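Local coordinates for pullulanase C protein (Klebsiella pneumoniae subsp. pneumoniae NTUH-K2044, PDB 5HJ1) that forms the PDZ domain of a type II secretion system protein, which probably takes part in protein export, and here binds vaccenic acid in an apolar pocket, at residues Y34-G39 with S48-N53. Sequence-based numbering, arbitrary orientation.
Sequences YRLNPG and SGLQAN
The end of strand 30-38 passes closest to the loop 48-53 where N37 lies across from A52, their CA atoms 4.9 Å apart, and L36 across from N53. N53 N is shared between two oxygens: it makes a weak, bent bond to L36 O at 2.9 Å and a better one to N37 OD1 at 3.0 Å, reaching that amide oxygen from above its carbonyl plane. Asparagine suits position 53, since its backbone has the left-handed conformation that this residue tolerates well, and N53 directly precedes strand 54-59, antiparallel neighbour of 30-38.

The N37 amide also donates: ND2 points almost straight at N53 OD1, 3.0 Å away at 176°. The amide planes are perpendicular; N53 OD1 lies in the plane of the N37 amide, but N37 ND2 stands above the carbonyl plane of N53. With CG beside the backbone N (chi1 -86°), N37 reaches the loop with both ends of its amide, its OD1 also touching A52 CA and CB, both at 3.4 Å.

In this PDZ domain the loop leads back into the antiparallel sheet, whose apolar side borders the fatty-acid pocket. On that side L36 CD1 meets L50 CD2 at 4.2 Å; L36 packs on L85 and lies near the vaccenic acid, while L50 packs on L20 and F45, buried sites that suit leucine. R35, partly exposed on the strand face away from L36, its chain bent at chi2 and chi3, brings NH1 to N53 O at 2.8 Å, the acceptor near the guanidinium plane, and lays CD against N53 CA.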
loop_
_atom_site.group_PDB
_atom_site.type_symbol
_atom_site.label_atom_id
_atom_site.label_comp_id
_atom_site.label_asym_id
_atom_site.label_seq_id
_atom_site.Cartn_x
_atom_site.Cartn_y
_atom_site.Cartn_z
ATOM N N TYR A 34 3.745 -4.076 -4.048
ATOM C CA TYR A 34 3.928 -2.674 -4.433
ATOM C C TYR A 34 5.010 -2.076 -3.612
ATOM O O TYR A 34 4.925 -2.054 -2.346
ATOM C CB TYR A 34 2.630 -1.854 -4.248
ATOM C CG TYR A 34 1.577 -2.280 -5.218
ATOM C CD1 TYR A 34 0.756 -3.395 -4.964
ATOM C CD2 TYR A 34 1.424 -1.647 -6.441
ATOM C CE1 TYR A 34 -0.142 -3.829 -5.935
ATOM C CE2 TYR A 34 0.484 -2.069 -7.382
ATOM C CZ TYR A 34 -0.307 -3.176 -7.097
ATOM O OH TYR A 34 -1.249 -3.629 -8.054
ATOM N N ARG A 35 6.034 -1.557 -4.252
ATOM C CA ARG A 35 7.198 -0.974 -3.539
ATOM C C ARG A 35 6.798 0.433 -3.111
ATOM O O ARG A 35 6.346 1.259 -3.897
ATOM C CB ARG A 35 8.371 -0.878 -4.511
ATOM C CG ARG A 35 9.754 -0.475 -3.896
ATOM C CD ARG A 35 10.311 -1.478 -2.975
ATOM N NE ARG A 35 10.573 -2.752 -3.661
ATOM C CZ ARG A 35 10.770 -3.890 -3.069
ATOM N NH1 ARG A 35 10.723 -3.961 -1.760
ATOM N NH2 ARG A 35 10.986 -5.015 -3.775
ATOM N N LEU A 36 7.010 0.755 -1.831
ATOM C CA LEU A 36 6.632 2.008 -1.240
ATOM C C LEU A 36 7.845 2.839 -0.867
ATOM O O LEU A 36 8.817 2.338 -0.315
ATOM C CB LEU A 36 5.837 1.818 0.069
ATOM C CG LEU A 36 4.658 0.870 -0.046
ATOM C CD1 LEU A 36 4.022 0.740 1.345
ATOM C CD2 LEU A 36 3.665 1.332 -1.059
ATOM N N ASN A 37 7.749 4.145 -1.159
ATOM C CA ASN A 37 8.760 5.131 -0.765
ATOM C C ASN A 37 8.009 6.395 -0.426
ATOM O O ASN A 37 6.825 6.586 -0.740
ATOM C CB ASN A 37 9.812 5.295 -1.853
ATOM C CG ASN A 37 10.893 4.282 -1.727
ATOM O OD1 ASN A 37 11.548 4.189 -0.692
ATOM N ND2 ASN A 37 11.019 3.412 -2.729
ATOM N N PRO A 38 8.697 7.359 0.212
ATOM C CA PRO A 38 7.981 8.568 0.567
ATOM C C PRO A 38 7.523 9.342 -0.630
ATOM O O PRO A 38 8.232 9.460 -1.638
ATOM C CB PRO A 38 9.047 9.331 1.381
ATOM C CG PRO A 38 10.003 8.345 1.898
ATOM C CD PRO A 38 10.027 7.271 0.844
ATOM N N GLY A 39 6.344 9.944 -0.477
ATOM C CA GLY A 39 5.859 10.956 -1.367
ATOM C C GLY A 39 6.571 12.316 -1.015
ATOM O O GLY A 39 7.530 12.358 -0.173
ATOM N N SER A 48 8.047 3.230 13.875
ATOM C CA SER A 48 6.877 2.424 14.039
ATOM C C SER A 48 5.919 2.613 12.903
ATOM O O SER A 48 4.742 2.386 12.978
ATOM C CB SER A 48 6.167 2.743 15.366
ATOM O OG SER A 48 6.821 2.083 16.444
ATOM N N GLY A 49 6.407 3.068 11.736
ATOM C CA GLY A 49 5.586 3.271 10.558
ATOM C C GLY A 49 6.201 2.628 9.359
ATOM O O GLY A 49 6.683 1.483 9.467
ATOM N N LEU A 50 6.172 3.286 8.185
ATOM C CA LEU A 50 6.735 2.670 7.002
ATOM C C LEU A 50 8.226 2.958 6.932
ATOM O O LEU A 50 8.766 3.851 7.573
ATOM C CB LEU A 50 6.042 3.323 5.784
ATOM C CG LEU A 50 4.590 3.025 5.622
ATOM C CD1 LEU A 50 4.007 3.789 4.437
ATOM C CD2 LEU A 50 4.269 1.551 5.504
ATOM N N GLN A 51 8.869 2.118 6.139
ATOM C CA GLN A 51 10.276 2.250 5.815
ATOM C C GLN A 51 10.479 2.333 4.340
ATOM O O GLN A 51 9.724 1.749 3.578
ATOM C CB GLN A 51 11.079 1.128 6.413
ATOM C CG GLN A 51 11.112 1.215 7.940
ATOM C CD GLN A 51 12.001 2.351 8.438
ATOM O OE1 GLN A 51 13.197 2.396 8.170
ATOM N NE2 GLN A 51 11.404 3.309 9.142
ATOM N N ALA A 52 11.503 3.044 3.915
ATOM C CA ALA A 52 11.808 3.130 2.502
ATOM C C ALA A 52 11.961 1.716 1.944
ATOM O O ALA A 52 12.566 0.797 2.557
ATOM C CB ALA A 52 13.152 3.840 2.299
ATOM N N ASN A 53 11.451 1.577 0.736
ATOM C CA ASN A 53 11.487 0.285 0.008
ATOM C C ASN A 53 10.714 -0.839 0.634
ATOM O O ASN A 53 10.918 -2.014 0.312
ATOM C CB ASN A 53 12.945 -0.079 -0.359
ATOM C CG ASN A 53 13.498 0.829 -1.370
ATOM O OD1 ASN A 53 12.879 1.119 -2.401
ATOM N ND2 ASN A 53 14.683 1.347 -1.116
#